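PDB 3QO8: seryl-tRNA synthetase, cytoplasmic from Candida albicans, which catalyses the attachment of serine to tRNA(Ser), first activating the amino acid with ATP as seryl-adenylate and then transferring it to the acceptor end of the tRNA. Local coordinates for residues Leu191-Tyr194 with Gly195-Phe198; Lys82-Asn85 with Glu86-Ile90; Gly338-Ser341 with Gly342-Asn345; Ser225-Asp228 with Glu229-Lys233; Gly286-Trp290 with Gly291-Val295. All blocks are in the same frame, centred on the assembly; numbering follows the deposited sequence.

Interaction 1 (Leu191-Tyr194 with Gly195-Phe198); sequences LINY and GLSF
Tyr194 and Phe198 sit one turn apart on helix 183-200, the long helix of class II motif 1, and their rings meet in an offset edge-to-face pair. Both side chains leave the backbone the same way, with CG trans to the backbone N (chi1 174° for Tyr194 and -179° for Phe198), which brings them to the same flank of the helix. The edge of Phe198 is directed toward the face of Tyr194, with centroids 5.8 Å apart and planes inclined at 66°. Between the two side chains the nearest atoms are Phe198 CD1 and Tyr194 OH, 3.7 Å apart. A tyrosine suits this partly exposed place because its hydroxyl is hydrogen-bonded to Ser329 OG, while Phe326 of helix 312-329 meets both rings. Beneath the pair the helix is regular: Gly195 N bonds to Leu191 O at 2.9 Å, and Phe198 N reaches Tyr194 O at 2.7 Å.

A second, aliphatic row follows the same spacing. Ile192 CG2 touches Leu196 CD1 at 4.2 Å, and both side chains pack on Ile301 of strand 297-307, where branched aliphatic side chains match the apolar strand residue. Asn193 serves a different side. Its buried OD1 is satisfied by Gln189 of the second subunit, and Leu196 also packs on Val185 of that chain. One flank thus faces the catalytic domain's own helix and sheet while another faces the partner, as expected of the motif 1 helix at a class II synthetase dimer interface.

Interaction 2 (Lys82-Asn85 with Glu86-Ile90); sequences KLSN and EKKEI
Lys82 O receives Glu86 N at 3.0 Å and Leu83 O receives Lys87 N at 2.9 Å, two steps of the regular i to i+4 bonding that continues through Ser84 and Lys88. The same spacing pairs opposite charges at the surface. Lys82 runs extended as far as CE and then bends at its last torsion (chi4 -64°), which carries NZ back to Glu86 OE2 at 2.8 Å. The ammonium meets that oxygen on its syn side, 28° out of the carboxylate plane. The other oxygen, OE1, is bonded to His52, so one oxygen is held by Lys82 of the same helix and the other by His52 of helix 30-65, and the rotation of the carboxylate is restricted.

On another flank Asn85 and Lys88 lie alongside each other, pointing the same way, and a water joins them: it donates to Asn85 OD1 at 2.6 Å and accepts from Lys88 NZ at 2.7 Å. Polar side chains suit this exposed face. Leucine and isoleucine take the inner one, where Leu83 packs on Leu56 and Ile90 on His52, and Lys87 reaches across to Asn53. In this way helix 74-107 lies against helix 30-65 within the N-terminal extension that takes part in tRNA binding.

Interaction 3 (Gly338-Ser341 with Gly342-Asn345); sequences GIVS and GELN. With MG (magnesium ion), chain E.
A tight turn leading to a peripheral magnesium site brings Val340 and Glu343 together: Glu343 N bonds to Val340 O at 3.0 Å, closing a type I beta turn over Ser341 and Gly342. The N-H arrives from above the carbonyl plane, 45° out of it and not on a lone pair. A weak bond from Leu344 N to Ser341 O, 3.3 Å long, continues the winding by one residue.

The carbonyl of Leu344 goes to the metal. Leu344 O binds the magnesium ion at 2.3 Å, alongside four waters, and one of those waters, 2.5 Å from the magnesium, donates to Ser341 O at 2.8 Å. Leu344 O, just past the turn, thus lies in the first shell and Ser341 O, within it, in the second; the ion should polarise the bridging water toward Ser341 O.

Apolar surfaces back the turn. Ile339 CG2 abuts the beta carbon of Glu343, with CG2 and CB 3.5 Å apart, and crosses it obliquely; Val340 CG2 lies beside Glu343 CG at 3.7 Å. The glutamate thus offers its methylenes here while its carboxylate turns off from the contact. Buried Ser341 suits its place by its hydroxyl, which bonds to Lys24 O and Ser119 N. The loop joins strand 334-338 to its antiparallel neighbour 350-358, with Ile339 packing on Lys351 and Asp353 and its backbone bonded to Lys351.

Interaction 4 (Ser225-Asp228 with Glu229-Lys233); sequences SQFD and EELYK
Gln226 and Glu230 carry the side-chain hydrogen bond of this helix end. Their chains run alongside each other and point the same way, and Gln226 NE2 donates to Glu230 OE1 at 2.8 Å with a fairly straight N-H of 157°. The acceptor uses its syn lone pair and lies in the amide plane, although amide and carboxylate are themselves turned 55° apart. The amide suits its place by working at both ends, since Gln226 OE1 accepts from Gln223 N.

Among backbone bonds, Gln226 O accepts two rather bent ones, from Glu230 N and from Leu231 N, each at 3.0 Å. The second, an i to i+5 bond, marks the chain leaving the helical path. A water beyond this point lies 3.0 Å from Phe227 O and 2.8 Å from Leu231 O, within bonding range of both.

The apolar contact is a CH-pi one. Leu231 CD1 sits over one face of Phe227, 4.2 Å from the ring centroid and 16° off its normal. Leucine provides a compact methyl for that face, Tyr242 meets the ring edge-to-face, and Met218 packs on both residues.

Glu230 also makes a long, weak ion pair with Arg279, a probable ATP-binding residue. A helix C-terminus that unwinds through such an i to i+5 bond leads into strand 233-236, which pairs with the second subunit, beside the active site of the class II core.

Interaction 5 (Gly286-Trp290 with Gly291-Val295); sequences GKDAW and GIFRV. With SSA (5'-O-(N-(L-seryl)-sulfamoyl)adenosine), chain B.
Asp288 and Arg294 form the firm part of this turn, which belongs to the motif 2 loop between strands 269-278 and 297-307. Arg294 NE donates to Asp288 OD2 at 2.9 Å, nearly straight at 166°. The acid oxygen lies at the edge of the guanidinium, in its plane, and offers its anti lone pair; the two flat groups are only 22° from coplanar. The arginine is extended as far as CD, then bends at chi3 (-63°), which brings NE round to the aspartate, while NH1 pairs with Glu281. Phe293 crosses close by the acid, its CD2 3.9 Å from Asp288 CG, and it also makes a cation-pi contact with Arg410.

The opposite character appears around Lys287 and Trp290, both exposed and poorly ordered. Lys287 NZ stays 4.0 Å from Arg294 NH2, a like charge that the nearby carboxylates would be expected to offset. Within the turn, water stands in for direct backbone bonds: one molecule accepts from Arg294 N at 2.9 Å and lies 3.0 Å from Asp288 O; another lies 2.8 Å from Gly291 O and within reach of Ala289 O. Gly291 suits its place because its backbone angles leave no room for a beta carbon.

The turn ends at the ligand SSA. Val295 N donates to SSA N1 at 2.9 Å, and SSA N6 returns a more bent bond to Val295 O at 2.9 Å. An acceptor at N1 beside a donor at N6 is the pattern of adenine, so the backbone here reads the base, consistent with ATP recognition.

Interactions 3, 4 and 5 gather around the active site, whereas interaction 2 lies far out on the tRNA-binding arm, its centre about 42 Å from that of interaction 4 and farther from the rest. Interactions 4 and 5 approach the same SSA from different parts: residues 291-295 bond its adenine, and the Glu230 side chain stands about 5 Å from it. Their nearest atoms are about 7 Å apart. The nearest atoms of interactions 3 and 4 are about 6 Å apart, and the Ile339 side chain is about 7 Å from a second magnesium, not the one bound by Leu344. Interaction 1 meets the second subunit, as interaction 4 does; the Tyr194 side chain is about 8 Å from a different SSA molecule.

Interaction 1 (Leu191-Tyr194 with Gly195-Phe198)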
# COMPACT_ATOMS: atom_id res chain seq x y z
N LEU A 191 -3.71 13.74 -11.29
CA LEU A 191 -4.57 12.75 -11.94
C LEU A 191 -5.54 12.09 -10.97
O LEU A 191 -6.71 11.87 -11.30
CB LEU A 191 -3.73 11.68 -12.64
CG LEU A 191 -3.17 12.19 -13.98
CD1 LEU A 191 -2.05 11.30 -14.43
CD2 LEU A 191 -4.29 12.25 -15.02
N ILE A 192 -5.07 11.78 -9.77
CA ILE A 192 -5.95 11.19 -8.76
C ILE A 192 -7.12 12.14 -8.45
O ILE A 192 -8.28 11.74 -8.44
CB ILE A 192 -5.17 10.89 -7.47
CG1 ILE A 192 -4.18 9.73 -7.71
CG2 ILE A 192 -6.13 10.56 -6.35
CD1 ILE A 192 -3.10 9.62 -6.63
N ASN A 193 -6.81 13.41 -8.19
CA ASN A 193 -7.85 14.37 -7.81
C ASN A 193 -8.75 14.82 -8.96
O ASN A 193 -9.97 15.00 -8.80
CB ASN A 193 -7.22 15.58 -7.11
CG ASN A 193 -6.68 15.20 -5.75
OD1 ASN A 193 -7.36 14.57 -4.96
ND2 ASN A 193 -5.44 15.57 -5.48
N TYR A 194 -8.15 14.99 -10.13
CA TYR A 194 -8.96 15.29 -11.31
C TYR A 194 -9.92 14.13 -11.58
O TYR A 194 -11.13 14.33 -11.78
CB TYR A 194 -8.08 15.60 -12.53
CG TYR A 194 -8.89 15.78 -13.80
CD1 TYR A 194 -10.03 16.58 -13.81
CD2 TYR A 194 -8.53 15.12 -14.97
CE1 TYR A 194 -10.78 16.74 -14.96
CE2 TYR A 194 -9.28 15.27 -16.13
CZ TYR A 194 -10.40 16.09 -16.12
OH TYR A 194 -11.16 16.25 -17.26
N GLY A 195 -9.40 12.91 -11.55
CA GLY A 195 -10.21 11.72 -11.75
C GLY A 195 -11.37 11.60 -10.78
O GLY A 195 -12.50 11.27 -11.19
N LEU A 196 -11.12 11.85 -9.49
CA LEU A 196 -12.19 11.82 -8.49
C LEU A 196 -13.22 12.91 -8.75
O LEU A 196 -14.42 12.68 -8.67
CB LEU A 196 -11.62 11.98 -7.07
CG LEU A 196 -10.85 10.77 -6.55
CD1 LEU A 196 -10.15 11.08 -5.21
CD2 LEU A 196 -11.80 9.59 -6.39
N SER A 197 -12.73 14.11 -9.07
CA SER A 197 -13.62 15.24 -9.30
C SER A 197 -14.46 14.99 -10.53
O SER A 197 -15.68 15.25 -10.55
CB SER A 197 -12.81 16.53 -9.47
OG SER A 197 -13.66 17.64 -9.67
N PHE A 198 -13.80 14.47 -11.57
CA PHE A 198 -14.44 14.15 -12.84
C PHE A 198 -15.59 13.17 -12.65
O PHE A 198 -16.70 13.40 -13.13
CB PHE A 198 -13.39 13.57 -13.80
CG PHE A 198 -13.92 13.21 -15.17
CD1 PHE A 198 -13.97 14.17 -16.18
CD2 PHE A 198 -14.32 11.92 -15.45
CE1 PHE A 198 -14.44 13.83 -17.45
CE2 PHE A 198 -14.80 11.57 -16.72
CZ PHE A 198 -14.85 12.53 -17.72

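Interaction 2 (Lys82-Asn85 with Glu86-Ile90)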
# COMPACT_ATOMS: atom_id res chain seq x y z
N LYS A 82 -28.96 -49.54 11.47
CA LYS A 82 -28.59 -49.76 10.08
C LYS A 82 -28.86 -48.52 9.23
O LYS A 82 -27.96 -47.99 8.57
CB LYS A 82 -29.35 -50.97 9.52
CG LYS A 82 -29.20 -51.20 8.03
CD LYS A 82 -30.01 -52.42 7.59
CE LYS A 82 -29.96 -52.62 6.09
NZ LYS A 82 -30.61 -51.49 5.35
N LEU A 83 -30.10 -48.06 9.24
CA LEU A 83 -30.49 -46.89 8.46
C LEU A 83 -29.64 -45.69 8.84
O LEU A 83 -29.24 -44.90 7.99
CB LEU A 83 -31.98 -46.58 8.66
CG LEU A 83 -32.97 -47.53 7.98
CD1 LEU A 83 -34.37 -47.30 8.53
CD2 LEU A 83 -32.94 -47.33 6.47
N SER A 84 -29.36 -45.55 10.13
CA SER A 84 -28.56 -44.44 10.62
C SER A 84 -27.13 -44.50 10.09
O SER A 84 -26.58 -43.49 9.65
CB SER A 84 -28.56 -44.39 12.14
OG SER A 84 -27.66 -43.39 12.58
N ASN A 85 -26.52 -45.68 10.14
CA ASN A 85 -25.18 -45.85 9.60
C ASN A 85 -25.10 -45.54 8.11
O ASN A 85 -24.14 -44.93 7.63
CB ASN A 85 -24.63 -47.24 9.91
CG ASN A 85 -24.29 -47.41 11.37
OD1 ASN A 85 -23.89 -46.45 12.03
ND2 ASN A 85 -24.45 -48.62 11.90
N GLU A 86 -26.13 -45.95 7.37
CA GLU A 86 -26.21 -45.64 5.94
C GLU A 86 -26.35 -44.14 5.72
O GLU A 86 -25.70 -43.57 4.84
CB GLU A 86 -27.38 -46.38 5.29
CG GLU A 86 -27.18 -47.87 5.19
CD GLU A 86 -28.44 -48.60 4.76
OE1 GLU A 86 -29.45 -47.92 4.49
OE2 GLU A 86 -28.41 -49.85 4.71
N LYS A 87 -27.20 -43.51 6.52
CA LYS A 87 -27.41 -42.07 6.43
C LYS A 87 -26.11 -41.31 6.67
O LYS A 87 -25.81 -40.36 5.95
CB LYS A 87 -28.48 -41.61 7.42
CG LYS A 87 -28.72 -40.11 7.44
CD LYS A 87 -29.71 -39.74 8.54
CE LYS A 87 -29.89 -38.23 8.64
NZ LYS A 87 -31.02 -37.89 9.55
N LYS A 88 -25.35 -41.72 7.68
CA LYS A 88 -24.05 -41.11 7.92
C LYS A 88 -23.20 -41.11 6.66
O LYS A 88 -22.60 -40.09 6.29
CB LYS A 88 -23.30 -41.83 9.04
CG LYS A 88 -23.90 -41.59 10.41
CD LYS A 88 -23.07 -42.25 11.50
CE LYS A 88 -23.80 -42.18 12.84
NZ LYS A 88 -23.01 -42.82 13.94
N GLU A 89 -23.14 -42.25 5.99
CA GLU A 89 -22.34 -42.37 4.78
C GLU A 89 -22.86 -41.45 3.67
O GLU A 89 -22.10 -40.73 3.03
CB GLU A 89 -22.31 -43.82 4.31
CG GLU A 89 -21.27 -44.08 3.23
CD GLU A 89 -19.90 -43.56 3.63
OE1 GLU A 89 -19.59 -43.57 4.84
OE2 GLU A 89 -19.14 -43.14 2.73
N ILE A 90 -24.17 -41.49 3.45
CA ILE A 90 -24.81 -40.64 2.44
C ILE A 90 -24.53 -39.17 2.71
O ILE A 90 -24.22 -38.41 1.80
CB ILE A 90 -26.33 -40.89 2.39
CG1 ILE A 90 -26.62 -42.32 1.94
CG2 ILE A 90 -27.01 -39.90 1.46
CD1 ILE A 90 -28.06 -42.73 2.10
O HOH W 1 -21.95 -45.22 13.31

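Interaction 3 (Gly338-Ser341 with Gly342-Asn345)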
# COMPACT_ATOMS: atom_id res chain seq x y z
N GLY A 338 -12.51 -3.95 -29.03
CA GLY A 338 -13.28 -5.03 -28.45
C GLY A 338 -12.41 -6.26 -28.33
O GLY A 338 -12.04 -6.87 -29.34
N ILE A 339 -12.09 -6.64 -27.10
CA ILE A 339 -11.16 -7.73 -26.84
C ILE A 339 -11.71 -9.10 -27.26
O ILE A 339 -12.87 -9.43 -26.96
CB ILE A 339 -10.76 -7.76 -25.33
CG1 ILE A 339 -10.14 -6.42 -24.92
CG2 ILE A 339 -9.79 -8.90 -25.04
CD1 ILE A 339 -8.86 -6.06 -25.70
N VAL A 340 -10.88 -9.89 -27.94
CA VAL A 340 -11.31 -11.20 -28.44
C VAL A 340 -11.65 -12.15 -27.29
O VAL A 340 -11.11 -12.03 -26.19
CB VAL A 340 -10.23 -11.87 -29.33
CG1 VAL A 340 -10.05 -11.09 -30.63
CG2 VAL A 340 -8.90 -12.01 -28.58
N SER A 341 -12.53 -13.12 -27.57
CA SER A 341 -13.00 -14.04 -26.53
C SER A 341 -11.87 -14.73 -25.77
O SER A 341 -11.99 -14.96 -24.57
CB SER A 341 -13.93 -15.09 -27.13
OG SER A 341 -13.31 -15.74 -28.24
N GLY A 342 -10.79 -15.05 -26.46
CA GLY A 342 -9.71 -15.82 -25.87
C GLY A 342 -8.86 -15.06 -24.87
O GLY A 342 -8.02 -15.65 -24.19
N GLU A 343 -9.10 -13.75 -24.77
CA GLU A 343 -8.37 -12.88 -23.87
C GLU A 343 -9.23 -12.30 -22.74
O GLU A 343 -8.80 -11.39 -22.03
CB GLU A 343 -7.75 -11.72 -24.67
CG GLU A 343 -6.69 -12.17 -25.64
CD GLU A 343 -5.38 -12.48 -24.95
OE1 GLU A 343 -4.86 -11.58 -24.26
OE2 GLU A 343 -4.89 -13.62 -25.07
N LEU A 344 -10.44 -12.81 -22.58
CA LEU A 344 -11.30 -12.37 -21.48
C LEU A 344 -11.00 -13.16 -20.22
O LEU A 344 -10.85 -14.38 -20.28
CB LEU A 344 -12.79 -12.56 -21.83
CG LEU A 344 -13.32 -11.80 -23.04
CD1 LEU A 344 -14.80 -12.12 -23.26
CD2 LEU A 344 -13.10 -10.30 -22.85
N ASN A 345 -10.91 -12.49 -19.08
CA ASN A 345 -10.84 -13.20 -17.80
C ASN A 345 -12.20 -13.85 -17.50
O ASN A 345 -13.19 -13.51 -18.15
CB ASN A 345 -10.37 -12.28 -16.66
CG ASN A 345 -11.43 -11.28 -16.19
OD1 ASN A 345 -12.62 -11.51 -16.36
ND2 ASN A 345 -10.99 -10.19 -15.59
MG MG E . -9.73 -16.43 -20.26
O HOH W 2 -10.96 -16.51 -22.43
O HOH W 3 -8.38 -16.20 -18.09
O HOH W 4 -11.63 -17.72 -19.16
O HOH W 5 -8.49 -18.52 -20.30

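Interaction 4 (Ser225-Asp228 with Glu229-Lys233)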
# COMPACT_ATOMS: atom_id res chain seq x y z
N SER A 225 -5.89 -17.90 -11.22
CA SER A 225 -4.67 -17.44 -11.88
C SER A 225 -4.12 -16.16 -11.23
O SER A 225 -2.92 -15.92 -11.26
CB SER A 225 -4.91 -17.21 -13.37
OG SER A 225 -5.69 -16.06 -13.59
N GLN A 226 -5.00 -15.35 -10.66
CA GLN A 226 -4.57 -14.13 -9.99
C GLN A 226 -3.79 -14.47 -8.71
O GLN A 226 -2.79 -13.83 -8.39
CB GLN A 226 -5.75 -13.19 -9.72
CG GLN A 226 -6.41 -12.68 -11.01
CD GLN A 226 -7.62 -11.78 -10.77
OE1 GLN A 226 -8.76 -12.25 -10.79
NE2 GLN A 226 -7.37 -10.49 -10.56
N PHE A 227 -4.23 -15.50 -7.99
CA PHE A 227 -3.51 -15.91 -6.79
C PHE A 227 -2.12 -16.44 -7.13
O PHE A 227 -1.20 -16.35 -6.32
CB PHE A 227 -4.31 -16.96 -6.01
CG PHE A 227 -5.48 -16.40 -5.26
CD1 PHE A 227 -5.32 -15.89 -3.98
CD2 PHE A 227 -6.74 -16.37 -5.84
CE1 PHE A 227 -6.40 -15.37 -3.29
CE2 PHE A 227 -7.82 -15.85 -5.15
CZ PHE A 227 -7.65 -15.35 -3.87
N ASP A 228 -1.97 -16.98 -8.34
CA ASP A 228 -0.72 -17.61 -8.75
C ASP A 228 0.40 -16.64 -9.16
O ASP A 228 1.53 -16.78 -8.72
CB ASP A 228 -0.98 -18.61 -9.89
CG ASP A 228 -1.70 -19.85 -9.42
OD1 ASP A 228 -1.51 -20.26 -8.26
OD2 ASP A 228 -2.47 -20.43 -10.22
N GLU A 229 0.09 -15.67 -10.00
CA GLU A 229 1.14 -14.81 -10.52
C GLU A 229 0.86 -13.32 -10.37
O GLU A 229 1.60 -12.49 -10.91
CB GLU A 229 1.42 -15.14 -11.99
CG GLU A 229 0.24 -14.94 -12.92
CD GLU A 229 0.53 -15.41 -14.34
OE1 GLU A 229 1.59 -16.03 -14.55
OE2 GLU A 229 -0.31 -15.16 -15.23
N GLU A 230 -0.21 -12.97 -9.65
CA GLU A 230 -0.56 -11.56 -9.52
C GLU A 230 -0.43 -11.03 -8.09
O GLU A 230 0.17 -9.98 -7.88
CB GLU A 230 -1.96 -11.27 -10.08
CG GLU A 230 -2.25 -9.79 -10.33
CD GLU A 230 -3.71 -9.50 -10.68
OE1 GLU A 230 -4.61 -10.14 -10.08
OE2 GLU A 230 -3.97 -8.63 -11.54
N LEU A 231 -0.99 -11.76 -7.12
CA LEU A 231 -1.21 -11.18 -5.79
C LEU A 231 -0.08 -11.39 -4.79
O LEU A 231 0.44 -12.49 -4.65
CB LEU A 231 -2.51 -11.70 -5.18
CG LEU A 231 -3.79 -11.39 -5.96
CD1 LEU A 231 -4.98 -12.01 -5.26
CD2 LEU A 231 -3.96 -9.88 -6.12
N TYR A 232 0.28 -10.32 -4.09
CA TYR A 232 1.25 -10.42 -3.03
C TYR A 232 0.51 -10.89 -1.80
O TYR A 232 -0.56 -10.38 -1.48
CB TYR A 232 1.84 -9.05 -2.70
CG TYR A 232 2.83 -8.51 -3.70
CD1 TYR A 232 4.18 -8.83 -3.61
CD2 TYR A 232 2.42 -7.66 -4.71
CE1 TYR A 232 5.09 -8.33 -4.51
CE2 TYR A 232 3.32 -7.15 -5.62
CZ TYR A 232 4.65 -7.48 -5.51
OH TYR A 232 5.55 -6.97 -6.41
N LYS A 233 1.10 -11.85 -1.10
CA LYS A 233 0.54 -12.27 0.18
C LYS A 233 1.16 -11.45 1.32
O LYS A 233 2.33 -11.07 1.28
CB LYS A 233 0.79 -13.77 0.37
CG LYS A 233 0.07 -14.39 1.55
CD LYS A 233 0.31 -15.89 1.64
CE LYS A 233 -0.35 -16.62 0.48
NZ LYS A 233 -0.09 -18.10 0.52
O HOH W 6 1.10 -14.44 -6.53

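Interaction 5 (Gly286-Trp290 with Gly291-Val295)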
# COMPACT_ATOMS: atom_id res chain seq x y z
N GLY A 286 11.28 -8.48 -17.91
CA GLY A 286 11.98 -7.63 -18.85
C GLY A 286 11.10 -6.70 -19.67
O GLY A 286 11.53 -5.61 -20.04
N LYS A 287 9.87 -7.12 -19.96
CA LYS A 287 8.97 -6.32 -20.78
C LYS A 287 8.60 -5.00 -20.10
O LYS A 287 8.12 -4.98 -18.96
CB LYS A 287 7.72 -7.11 -21.17
CG LYS A 287 6.94 -7.69 -20.01
CD LYS A 287 5.71 -8.44 -20.49
CE LYS A 287 4.79 -7.54 -21.30
NZ LYS A 287 3.53 -8.24 -21.71
N ASP A 288 8.82 -3.90 -20.82
CA ASP A 288 8.59 -2.56 -20.29
C ASP A 288 9.49 -2.33 -19.08
O ASP A 288 9.03 -1.98 -17.99
CB ASP A 288 7.11 -2.38 -19.92
CG ASP A 288 6.17 -2.83 -21.04
OD1 ASP A 288 6.39 -2.45 -22.21
OD2 ASP A 288 5.20 -3.57 -20.73
N ALA A 289 10.79 -2.52 -19.30
CA ALA A 289 11.79 -2.57 -18.23
C ALA A 289 11.98 -1.25 -17.48
O ALA A 289 12.10 -1.25 -16.25
CB ALA A 289 13.13 -3.06 -18.79
N TRP A 290 12.02 -0.15 -18.21
CA TRP A 290 12.31 1.13 -17.59
C TRP A 290 11.10 2.06 -17.65
O TRP A 290 10.28 1.98 -18.57
CB TRP A 290 13.55 1.77 -18.23
CG TRP A 290 14.53 2.39 -17.25
CD1 TRP A 290 15.09 3.64 -17.34
CD2 TRP A 290 15.06 1.80 -16.06
NE1 TRP A 290 15.93 3.85 -16.27
CE2 TRP A 290 15.93 2.74 -15.47
CE3 TRP A 290 14.88 0.56 -15.42
CZ2 TRP A 290 16.63 2.48 -14.29
CZ3 TRP A 290 15.58 0.31 -14.24
CH2 TRP A 290 16.44 1.27 -13.69
N GLY A 291 10.99 2.92 -16.65
CA GLY A 291 9.86 3.83 -16.53
C GLY A 291 8.82 3.33 -15.55
O GLY A 291 9.01 2.30 -14.89
N ILE A 292 7.69 4.04 -15.48
CA ILE A 292 6.62 3.69 -14.54
C ILE A 292 5.40 3.22 -15.32
O ILE A 292 4.25 3.38 -14.88
CB ILE A 292 6.25 4.88 -13.62
CG1 ILE A 292 5.91 6.12 -14.45
CG2 ILE A 292 7.39 5.18 -12.66
CD1 ILE A 292 5.41 7.29 -13.62
N PHE A 293 5.65 2.64 -16.49
CA PHE A 293 4.58 2.15 -17.35
C PHE A 293 4.05 0.83 -16.83
O PHE A 293 2.85 0.62 -16.78
CB PHE A 293 5.07 1.98 -18.80
CG PHE A 293 4.02 1.42 -19.73
CD1 PHE A 293 3.20 2.28 -20.46
CD2 PHE A 293 3.83 0.06 -19.86
CE1 PHE A 293 2.23 1.77 -21.31
CE2 PHE A 293 2.86 -0.46 -20.70
CZ PHE A 293 2.05 0.41 -21.43
N ARG A 294 4.96 -0.06 -16.45
CA ARG A 294 4.58 -1.34 -15.90
C ARG A 294 5.38 -1.56 -14.63
O ARG A 294 6.57 -1.85 -14.69
CB ARG A 294 4.87 -2.49 -16.88
CG ARG A 294 4.47 -3.84 -16.29
CD ARG A 294 4.75 -5.02 -17.23
NE ARG A 294 3.97 -4.92 -18.45
CZ ARG A 294 2.67 -5.21 -18.54
NH1 ARG A 294 2.00 -5.63 -17.47
NH2 ARG A 294 2.04 -5.08 -19.71
N VAL A 295 4.71 -1.41 -13.49
CA VAL A 295 5.38 -1.45 -12.19
C VAL A 295 4.66 -2.38 -11.24
O VAL A 295 3.62 -2.93 -11.58
CB VAL A 295 5.47 -0.04 -11.58
CG1 VAL A 295 6.50 0.82 -12.34
CG2 VAL A 295 4.09 0.63 -11.58
N10 SSA B . -10.38 -3.37 -12.37
CA SSA B . -10.02 -3.48 -13.78
CB SSA B . -10.34 -2.18 -14.51
OG SSA B . -9.45 -1.13 -14.09
C9 SSA B . -8.55 -3.79 -13.91
O9 SSA B . -7.81 -3.81 -12.94
N8 SSA B . -8.12 -4.03 -15.14
S1 SSA B . -6.57 -4.08 -15.53
O1S SSA B . -5.89 -5.23 -15.00
O2S SSA B . -6.46 -4.07 -16.95
O5' SSA B . -5.87 -2.81 -15.02
C5' SSA B . -6.38 -1.52 -15.32
C4' SSA B . -5.24 -0.62 -15.81
O4' SSA B . -4.20 -0.47 -14.84
C3' SSA B . -4.53 -1.14 -17.04
O3' SSA B . -5.32 -0.88 -18.21
C2' SSA B . -3.23 -0.35 -16.98
O2' SSA B . -3.44 0.99 -17.47
C1' SSA B . -2.94 -0.26 -15.48
N9 SSA B . -2.00 -1.32 -15.08
C8 SSA B . -2.23 -2.64 -15.03
N7 SSA B . -1.10 -3.26 -14.63
C5 SSA B . -0.17 -2.31 -14.41
C6 SSA B . 1.14 -2.35 -13.97
N6 SSA B . 1.70 -3.54 -13.69
N1 SSA B . 1.83 -1.19 -13.84
C2 SSA B . 1.25 -0.02 -14.13
N3 SSA B . -0.02 0.05 -14.54
C4 SSA B . -0.74 -1.09 -14.70
O HOH W 7 7.73 0.52 -16.99
O HOH W 8 9.53 -0.45 -14.44